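Local atomic coordinates of tonb-dependent siderophore receptor (Acinetobacter baumannii, PDB entry 5FR8), a protein that probably mediates the first step of iron uptake at the outer membrane by binding iron-chelating siderophores, perhaps including ferric enterobactin. Residues 248-253 with 299-304; 305-310 with 356-361; 366-371 with 415-420. All blocks are in the same frame, centred on the assembly; numbering follows the deposited sequence.

Contact 1 of 3, residues 248-253 with 299-304; sequences DQQTVL and LTHEGD
Gln250 and His301 meet across strands 250-264 and 290-305, antiparallel neighbours in the wall of the TonB-dependent receptor beta-barrel, and the pair is a good example of a regular backbone weave finished by one side-chain bond. The tight part is the strand interior. Glu302 N donates to Thr251 O at 3.1 Å and Leu253 N to Thr300 O at 3.0 Å, with return bonds from Thr251 N and Thr300 N, so two hydrogen-bonded pairs flank the non-hydrogen-bonded pair of Val252 and His301. On the face that carries Thr251, Leu253, Thr300 and Glu302, the Leu253 CB rests against Thr300 CB at 4.1 Å, while Glu302 CG lies 3.8 Å from Thr251 CB. Thr300 and Glu302 also touch Lys311 of the next strand, which continues this surface round the barrel.

The pairing thins out toward the turn end. Gln249 lies just ahead of the strand, yet its O accepts from Asp304 N at 2.8 Å; Asp304 itself is exposed, and Trp305 borders both Gln249 and Gln250.

The other face is fastened by the histidine. With the CG of His301 anti to its backbone N (chi1 179°), the imidazole leans across toward the partner strand, past Val252 CG2. Its ring is steeply inclined to the Gln250 amide. His301 NE2 donates to Gln250 OE1 over 2.8 Å, almost straight at 172° and within the ring plane, but arriving 40° above the plane of the amide carbonyl.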
loop_
_atom_site.group_PDB
_atom_site.type_symbol
_atom_site.label_atom_id
_atom_site.label_comp_id
_atom_site.label_asym_id
_atom_site.label_seq_id
_atom_site.Cartn_x
_atom_site.Cartn_y
_atom_site.Cartn_z
ATOM N N ASP A 248 -21.401 -9.954 31.085
ATOM C CA ASP A 248 -22.348 -10.334 30.041
ATOM C C ASP A 248 -22.397 -9.326 28.910
ATOM O O ASP A 248 -22.810 -9.672 27.807
ATOM C CB ASP A 248 -23.745 -10.494 30.628
ATOM C CG ASP A 248 -23.863 -11.726 31.503
ATOM O OD1 ASP A 248 -23.219 -12.744 31.169
ATOM O OD2 ASP A 248 -24.589 -11.675 32.520
ATOM N N GLN A 249 -21.970 -8.090 29.162
ATOM C CA GLN A 249 -22.017 -7.053 28.134
ATOM C C GLN A 249 -20.692 -6.350 27.852
ATOM O O GLN A 249 -20.680 -5.354 27.131
ATOM C CB GLN A 249 -23.071 -6.015 28.497
ATOM C CG GLN A 249 -23.006 -5.570 29.934
ATOM C CD GLN A 249 -24.348 -5.102 30.450
ATOM O OE1 GLN A 249 -25.335 -5.084 29.727
ATOM N NE2 GLN A 249 -24.387 -4.718 31.716
ATOM N N GLN A 250 -19.580 -6.866 28.383
ATOM C CA GLN A 250 -18.265 -6.216 28.199
ATOM C C GLN A 250 -17.156 -7.172 27.806
ATOM O O GLN A 250 -16.957 -8.200 28.441
ATOM C CB GLN A 250 -17.853 -5.482 29.469
ATOM C CG GLN A 250 -18.717 -4.267 29.748
ATOM C CD GLN A 250 -18.253 -3.512 30.957
ATOM O OE1 GLN A 250 -17.058 -3.280 31.119
ATOM N NE2 GLN A 250 -19.187 -3.133 31.828
ATOM N N THR A 251 -16.419 -6.822 26.762
ATOM C CA THR A 251 -15.343 -7.676 26.254
ATOM C C THR A 251 -14.067 -6.855 26.147
ATOM O O THR A 251 -14.099 -5.671 25.823
ATOM C CB THR A 251 -15.681 -8.284 24.876
ATOM O OG1 THR A 251 -16.797 -9.172 24.990
ATOM C CG2 THR A 251 -14.553 -9.085 24.360
ATOM N N VAL A 252 -12.934 -7.482 26.451
ATOM C CA VAL A 252 -11.644 -6.814 26.366
ATOM C C VAL A 252 -10.692 -7.661 25.516
ATOM O O VAL A 252 -10.528 -8.855 25.768
ATOM C CB VAL A 252 -11.064 -6.588 27.759
ATOM C CG1 VAL A 252 -9.682 -5.997 27.649
ATOM C CG2 VAL A 252 -11.969 -5.670 28.569
ATOM N N LEU A 253 -10.096 -7.033 24.499
ATOM C CA LEU A 253 -9.119 -7.675 23.627
ATOM C C LEU A 253 -7.738 -7.093 23.818
ATOM O O LEU A 253 -7.545 -5.881 23.903
ATOM C CB LEU A 253 -9.483 -7.478 22.184
ATOM C CG LEU A 253 -10.559 -8.413 21.661
ATOM C CD1 LEU A 253 -11.943 -7.996 22.148
ATOM C CD2 LEU A 253 -10.516 -8.413 20.139
ATOM N N LEU A 299 -5.401 -2.350 22.701
ATOM C CA LEU A 299 -6.308 -2.725 23.765
ATOM C C LEU A 299 -7.687 -2.223 23.365
ATOM O O LEU A 299 -7.859 -1.060 22.989
ATOM C CB LEU A 299 -5.871 -2.055 25.058
ATOM C CG LEU A 299 -6.390 -2.591 26.392
ATOM C CD1 LEU A 299 -5.986 -4.037 26.633
ATOM C CD2 LEU A 299 -5.829 -1.717 27.485
ATOM N N THR A 300 -8.674 -3.100 23.420
ATOM C CA THR A 300 -9.997 -2.755 22.926
ATOM C C THR A 300 -11.067 -3.138 23.923
ATOM O O THR A 300 -10.999 -4.202 24.510
ATOM C CB THR A 300 -10.283 -3.474 21.614
ATOM O OG1 THR A 300 -9.241 -3.164 20.678
ATOM C CG2 THR A 300 -11.611 -3.013 21.058
ATOM N N HIS A 301 -12.048 -2.264 24.115
ATOM C CA HIS A 301 -13.236 -2.576 24.924
ATOM C C HIS A 301 -14.506 -2.396 24.090
ATOM O O HIS A 301 -14.704 -1.381 23.428
ATOM C CB HIS A 301 -13.268 -1.695 26.187
ATOM C CG HIS A 301 -14.452 -1.920 27.079
ATOM N ND1 HIS A 301 -15.707 -1.432 26.786
ATOM C CD2 HIS A 301 -14.569 -2.557 28.268
ATOM C CE1 HIS A 301 -16.546 -1.766 27.754
ATOM N NE2 HIS A 301 -15.881 -2.450 28.666
ATOM N N GLU A 302 -15.360 -3.402 24.131
ATOM C CA GLU A 302 -16.592 -3.370 23.386
ATOM C C GLU A 302 -17.792 -3.647 24.271
ATOM O O GLU A 302 -17.945 -4.737 24.813
ATOM C CB GLU A 302 -16.565 -4.347 22.214
ATOM C CG GLU A 302 -15.552 -5.469 22.274
ATOM C CD GLU A 302 -15.273 -6.055 20.893
ATOM O OE1 GLU A 302 -14.730 -5.321 20.035
ATOM O OE2 GLU A 302 -15.609 -7.240 20.658
ATOM N N GLY A 303 -18.643 -2.636 24.403
ATOM C CA GLY A 303 -19.845 -2.741 25.204
ATOM C C GLY A 303 -21.045 -3.157 24.385
ATOM O O GLY A 303 -21.237 -2.717 23.235
ATOM N N ASP A 304 -21.865 -4.010 24.993
ATOM C CA ASP A 304 -23.088 -4.481 24.368
ATOM C C ASP A 304 -24.290 -4.082 25.248
ATOM O O ASP A 304 -24.779 -4.883 26.049
ATOM C CB ASP A 304 -23.000 -5.998 24.150
ATOM C CG ASP A 304 -24.085 -6.515 23.226
ATOM O OD1 ASP A 304 -25.215 -6.697 23.681
ATOM O OD2 ASP A 304 -23.809 -6.734 22.041
#

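Contact 2 of 3, residues 305-310 with 356-361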
loop_
_atom_site.group_PDB
_atom_site.type_symbol
_atom_site.label_atom_id
_atom_site.label_comp_id
_atom_site.label_asym_id
_atom_site.label_seq_id
_atom_site.Cartn_x
_atom_site.Cartn_y
_atom_site.Cartn_z
ATOM N N TRP A 305 -24.750 -2.838 25.086
ATOM C CA TRP A 305 -25.750 -2.232 25.983
ATOM C C TRP A 305 -27.147 -2.260 25.397
ATOM O O TRP A 305 -27.321 -2.442 24.185
ATOM C CB TRP A 305 -25.373 -0.780 26.310
ATOM C CG TRP A 305 -23.913 -0.599 26.543
ATOM C CD1 TRP A 305 -23.013 -0.044 25.694
ATOM C CD2 TRP A 305 -23.182 -1.010 27.691
ATOM N NE1 TRP A 305 -21.768 -0.075 26.242
ATOM C CE2 TRP A 305 -21.847 -0.660 27.477
ATOM C CE3 TRP A 305 -23.534 -1.625 28.892
ATOM C CZ2 TRP A 305 -20.853 -0.907 28.417
ATOM C CZ3 TRP A 305 -22.551 -1.873 29.819
ATOM C CH2 TRP A 305 -21.225 -1.516 29.578
ATOM N N SER A 306 -28.138 -2.063 26.263
ATOM C CA SER A 306 -29.513 -2.114 25.830
ATOM C C SER A 306 -29.777 -1.071 24.744
ATOM O O SER A 306 -30.443 -1.367 23.753
ATOM C CB SER A 306 -30.455 -1.907 27.002
ATOM O OG SER A 306 -30.339 -0.591 27.494
ATOM N N TRP A 307 -29.255 0.141 24.912
ATOM C CA TRP A 307 -29.451 1.191 23.896
ATOM C C TRP A 307 -28.584 0.981 22.633
ATOM O O TRP A 307 -28.720 1.718 21.662
ATOM C CB TRP A 307 -29.168 2.579 24.492
ATOM C CG TRP A 307 -27.780 2.680 25.093
ATOM C CD1 TRP A 307 -27.450 2.540 26.410
ATOM C CD2 TRP A 307 -26.542 2.912 24.389
ATOM N NE1 TRP A 307 -26.094 2.680 26.570
ATOM C CE2 TRP A 307 -25.513 2.910 25.347
ATOM C CE3 TRP A 307 -26.217 3.142 23.062
ATOM C CZ2 TRP A 307 -24.171 3.117 25.011
ATOM C CZ3 TRP A 307 -24.868 3.347 22.722
ATOM C CH2 TRP A 307 -23.873 3.337 23.694
ATOM N N GLY A 308 -27.680 0.007 22.652
ATOM C CA GLY A 308 -26.802 -0.209 21.509
ATOM C C GLY A 308 -25.364 -0.593 21.851
ATOM O O GLY A 308 -25.119 -1.333 22.802
ATOM N N LYS A 309 -24.408 -0.106 21.066
ATOM C CA LYS A 309 -23.031 -0.597 21.170
ATOM C C LYS A 309 -21.977 0.499 21.227
ATOM O O LYS A 309 -22.199 1.638 20.820
ATOM C CB LYS A 309 -22.713 -1.557 20.023
ATOM C CG LYS A 309 -23.527 -2.831 20.099
ATOM C CD LYS A 309 -23.070 -3.879 19.105
ATOM C CE LYS A 309 -23.994 -5.081 19.220
ATOM N NZ LYS A 309 -23.420 -6.298 18.596
ATOM N N SER A 310 -20.830 0.138 21.768
ATOM C CA SER A 310 -19.744 1.088 21.953
ATOM C C SER A 310 -18.434 0.351 21.769
ATOM O O SER A 310 -18.360 -0.854 21.987
ATOM C CB SER A 310 -19.788 1.716 23.356
ATOM O OG SER A 310 -19.698 0.717 24.340
ATOM N N ALA A 356 -19.648 4.968 19.256
ATOM C CA ALA A 356 -20.937 4.365 19.638
ATOM C C ALA A 356 -21.977 4.217 18.476
ATOM O O ALA A 356 -22.094 5.096 17.617
ATOM C CB ALA A 356 -21.546 5.181 20.741
ATOM N N ASN A 357 -22.716 3.102 18.488
ATOM C CA ASN A 357 -23.779 2.777 17.521
ATOM C C ASN A 357 -25.142 2.692 18.189
ATOM O O ASN A 357 -25.362 1.801 19.004
ATOM C CB ASN A 357 -23.494 1.407 16.913
ATOM C CG ASN A 357 -22.020 1.221 16.528
ATOM O OD1 ASN A 357 -21.444 0.172 16.800
ATOM N ND2 ASN A 357 -21.412 2.228 15.892
ATOM N N ILE A 358 -26.067 3.590 17.852
ATOM C CA ILE A 358 -27.406 3.575 18.469
ATOM C C ILE A 358 -28.564 3.386 17.470
ATOM O O ILE A 358 -28.799 4.258 16.639
ATOM C CB ILE A 358 -27.689 4.889 19.235
ATOM C CG1 ILE A 358 -26.470 5.334 20.055
ATOM C CG2 ILE A 358 -28.899 4.725 20.149
ATOM C CD1 ILE A 358 -25.504 6.208 19.298
ATOM N N PRO A 359 -29.302 2.258 17.565
ATOM C CA PRO A 359 -30.528 2.083 16.780
ATOM C C PRO A 359 -31.648 2.907 17.342
ATOM O O PRO A 359 -31.916 2.807 18.533
ATOM C CB PRO A 359 -30.868 0.599 16.950
ATOM C CG PRO A 359 -29.615 -0.035 17.438
ATOM C CD PRO A 359 -28.906 1.013 18.237
ATOM N N PHE A 360 -32.306 3.708 16.507
ATOM C CA PHE A 360 -33.505 4.440 16.937
ATOM C C PHE A 360 -34.353 4.767 15.737
ATOM O O PHE A 360 -33.912 4.609 14.597
ATOM C CB PHE A 360 -33.140 5.734 17.659
ATOM C CG PHE A 360 -32.597 6.801 16.753
ATOM C CD1 PHE A 360 -31.356 6.663 16.164
ATOM C CD2 PHE A 360 -33.323 7.951 16.510
ATOM C CE1 PHE A 360 -30.857 7.654 15.345
ATOM C CE2 PHE A 360 -32.827 8.943 15.687
ATOM C CZ PHE A 360 -31.591 8.796 15.108
ATOM N N GLU A 361 -35.562 5.251 15.999
ATOM C CA GLU A 361 -36.563 5.471 14.958
ATOM C C GLU A 361 -37.251 6.822 15.183
ATOM O O GLU A 361 -37.865 7.033 16.210
ATOM C CB GLU A 361 -37.568 4.333 15.033
ATOM C CG GLU A 361 -38.429 4.139 13.809
ATOM C CD GLU A 361 -39.135 2.800 13.854
ATOM O OE1 GLU A 361 -38.465 1.829 14.275
ATOM O OE2 GLU A 361 -40.340 2.724 13.483
#
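Trp307 holds its CG between the backbone N and the carbonyl carbon (chi1 56°), while Ile358 turns CG1 beside its own N (chi1 -43°); together these two settings bring the indole and the isoleucine branch into contact. The six-membered ring does the touching: Trp307 CZ3 lies 3.7 Å from Ile358 CG1, the two side chains meeting at a slant. Ala356 CB stands at the ring edge, 4.2 Å from Trp307 CH2. The other isoleucine branch packs on the backbone, Ile358 CG2 lying 3.4 Å from Trp307 O, and Pro359 CD approaches the same oxygen. One face of the indole is backed by Trp305 CB.

The turn behind this contact fixes where Trp307 stands. Residues Trp305 to Gly308 form a type I beta turn in which Trp305 and Gly308 bond to each other in both directions, Trp305 N meeting Gly308 O at 2.8 Å. Gly308 has backbone angles unfavourable for a residue with a side chain, and its CA passes close to Asn357 O. Strand pairing then begins at Lys309, whose N donates to Asn357 O at 3.0 Å and whose O accepts from Asn357 N at 2.8 Å. The extended lysine chain leads away, and its NZ makes a long, weak ion pair with Asp304. Trp305 in turn is held by its indole N-H, since NE1 donates to Ser310 OG at 2.9 Å with the oxygen in the ring plane.

Lys309 and Pro359 touch Phe28, close to the start of the modelled chain. The arrangement is a hairpin with a two-residue loop whose outgoing strand pairs with strand 343-361, as in the short periplasmic turns of TonB-dependent receptor barrels.

Contact 3 of 3, residues 366-371 with 415-420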
loop_
_atom_site.group_PDB
_atom_site.type_symbol
_atom_site.label_atom_id
_atom_site.label_comp_id
_atom_site.label_asym_id
_atom_site.label_seq_id
_atom_site.Cartn_x
_atom_site.Cartn_y
_atom_site.Cartn_z
ATOM N N GLN A 366 -33.340 3.938 11.841
ATOM C CA GLN A 366 -31.973 4.464 11.701
ATOM C C GLN A 366 -30.969 3.768 12.606
ATOM O O GLN A 366 -31.324 3.106 13.563
ATOM C CB GLN A 366 -31.937 5.968 11.985
ATOM C CG GLN A 366 -32.827 6.807 11.080
ATOM C CD GLN A 366 -33.156 8.138 11.722
ATOM O OE1 GLN A 366 -34.279 8.360 12.167
ATOM N NE2 GLN A 366 -32.177 9.020 11.792
ATOM N N VAL A 367 -29.698 3.929 12.286
ATOM C CA VAL A 367 -28.637 3.504 13.162
ATOM C C VAL A 367 -27.597 4.620 13.149
ATOM O O VAL A 367 -26.861 4.788 12.169
ATOM C CB VAL A 367 -28.033 2.156 12.723
ATOM C CG1 VAL A 367 -26.888 1.752 13.660
ATOM C CG2 VAL A 367 -29.102 1.079 12.702
ATOM N N LEU A 368 -27.562 5.404 14.226
ATOM C CA LEU A 368 -26.624 6.510 14.324
ATOM C C LEU A 368 -25.295 6.041 14.865
ATOM O O LEU A 368 -25.218 5.563 15.995
ATOM C CB LEU A 368 -27.183 7.590 15.231
ATOM C CG LEU A 368 -26.327 8.843 15.331
ATOM C CD1 LEU A 368 -26.476 9.688 14.075
ATOM C CD2 LEU A 368 -26.692 9.654 16.571
ATOM N N THR A 369 -24.245 6.174 14.057
ATOM C CA THR A 369 -22.870 6.033 14.547
ATOM C C THR A 369 -22.282 7.414 14.899
ATOM O O THR A 369 -22.451 8.376 14.154
ATOM C CB THR A 369 -21.975 5.317 13.520
ATOM O OG1 THR A 369 -22.350 3.937 13.453
ATOM C CG2 THR A 369 -20.527 5.399 13.912
ATOM N N VAL A 370 -21.612 7.515 16.046
ATOM C CA VAL A 370 -20.900 8.743 16.392
ATOM C C VAL A 370 -19.548 8.389 17.002
ATOM O O VAL A 370 -19.462 7.479 17.820
ATOM C CB VAL A 370 -21.737 9.604 17.335
ATOM C CG1 VAL A 370 -22.176 8.780 18.531
ATOM C CG2 VAL A 370 -20.952 10.837 17.749
ATOM N N GLY A 371 -18.487 9.079 16.584
ATOM C CA GLY A 371 -17.125 8.642 16.921
ATOM C C GLY A 371 -16.058 9.714 17.101
ATOM O O GLY A 371 -16.187 10.821 16.577
ATOM N N ALA A 415 -13.538 13.794 14.624
ATOM C CA ALA A 415 -14.853 13.313 15.064
ATOM C C ALA A 415 -15.762 13.120 13.839
ATOM O O ALA A 415 -15.588 13.790 12.806
ATOM C CB ALA A 415 -15.493 14.293 16.027
ATOM N N TYR A 416 -16.725 12.211 13.949
ATOM C CA TYR A 416 -17.605 11.923 12.823
ATOM C C TYR A 416 -18.986 11.468 13.277
ATOM O O TYR A 416 -19.170 10.984 14.399
ATOM C CB TYR A 416 -16.971 10.877 11.926
ATOM C CG TYR A 416 -16.584 9.593 12.638
ATOM C CD1 TYR A 416 -15.350 9.459 13.296
ATOM C CD2 TYR A 416 -17.431 8.503 12.626
ATOM C CE1 TYR A 416 -14.999 8.281 13.925
ATOM C CE2 TYR A 416 -17.097 7.332 13.260
ATOM C CZ TYR A 416 -15.880 7.226 13.899
ATOM O OH TYR A 416 -15.568 6.045 14.520
ATOM N N ILE A 417 -19.957 11.641 12.390
ATOM C CA ILE A 417 -21.322 11.183 12.645
ATOM C C ILE A 417 -21.860 10.506 11.389
ATOM O O ILE A 417 -21.515 10.883 10.268
ATOM C CB ILE A 417 -22.240 12.330 13.076
ATOM C CG1 ILE A 417 -23.645 11.805 13.339
ATOM C CG2 ILE A 417 -22.289 13.399 12.001
ATOM C CD1 ILE A 417 -24.500 12.730 14.193
ATOM N N GLU A 418 -22.674 9.482 11.589
ATOM C CA GLU A 418 -23.078 8.606 10.505
ATOM C C GLU A 418 -24.450 8.019 10.752
ATOM O O GLU A 418 -24.748 7.549 11.857
ATOM C CB GLU A 418 -22.110 7.451 10.379
ATOM C CG GLU A 418 -20.831 7.780 9.654
ATOM C CD GLU A 418 -20.001 6.536 9.449
ATOM O OE1 GLU A 418 -20.106 5.632 10.317
ATOM O OE2 GLU A 418 -19.280 6.463 8.428
ATOM N N ASP A 419 -25.278 8.026 9.712
ATOM C CA ASP A 419 -26.618 7.494 9.814
ATOM C C ASP A 419 -26.847 6.454 8.713
ATOM O O ASP A 419 -26.562 6.707 7.550
ATOM C CB ASP A 419 -27.622 8.645 9.703
ATOM C CG ASP A 419 -28.888 8.417 10.506
ATOM O OD1 ASP A 419 -29.136 7.297 10.999
ATOM O OD2 ASP A 419 -29.650 9.385 10.637
ATOM N N ASN A 420 -27.345 5.281 9.096
ATOM C CA ASN A 420 -27.890 4.336 8.139
ATOM C C ASN A 420 -29.418 4.328 8.224
ATOM O O ASN A 420 -30.015 3.872 9.222
ATOM C CB ASN A 420 -27.333 2.929 8.335
ATOM C CG ASN A 420 -27.956 1.931 7.381
ATOM O OD1 ASN A 420 -28.747 2.310 6.509
ATOM N ND2 ASN A 420 -27.606 0.658 7.526
#
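Gly371 and Tyr416 form a hydrogen-bonded antiparallel pair in the beta-barrel wall, where strands 365-380 and 407-422 run side by side, and they illustrate the aromatic rescue of glycine, known in outer-membrane barrels as a mortise-tenon joint. Tyr416 places CG between its backbone N and carbonyl carbon (chi1 55°), a setting that swings the phenol over the neighbouring strand. With no side chain in the way, the ring covers the glycine: Gly371 CA sits 3.8 Å from the ring centroid, 20° off the normal, in a CH-pi contact. Backbone bonds run both ways beneath it, Gly371 N to Tyr416 O at 3.0 Å being one.

Thr369 continues the same face. Its CG2 reaches the edge of the phenol, 4.0 Å from Tyr416 CE2, and also lies alongside the Glu418 chain, which points the same way, with Glu418 OE1 3.6 Å from that methyl. The carboxylate's salt bridge, however, is with Arg145 of the plug, so this side of the wall faces inward.

On the reverse face, Leu368 CD1 meets Ile417 CG1 at 3.6 Å, and Asp419 turns toward Gln366. There Gln366 NE2 donates in its amide plane to the syn lone pair of Asp419 OD2, 2.8 Å away.

How the contacts relate
Read from the N terminus, the three contacts come in series, none nesting in or crossing another. Contact 1 closes a loop of 45 residues between its segments, which takes in the rest of strand 250-264 and the start of strand 290-305; the tight turn that follows at once leads into contact 2, with another 45 residues between its segments, and contact 3 closes a third loop, of 43. Backbone bonds join the contacts laterally: Gly303 to Ser310 between contacts 1 and 2, Ile358 to Leu368 and Phe360 to Gln366 between contacts 2 and 3. Contacts 1 and 3 do not touch, their nearest atoms about 12 Å apart. Six successive strands thus form one continuous patch of barrel wall.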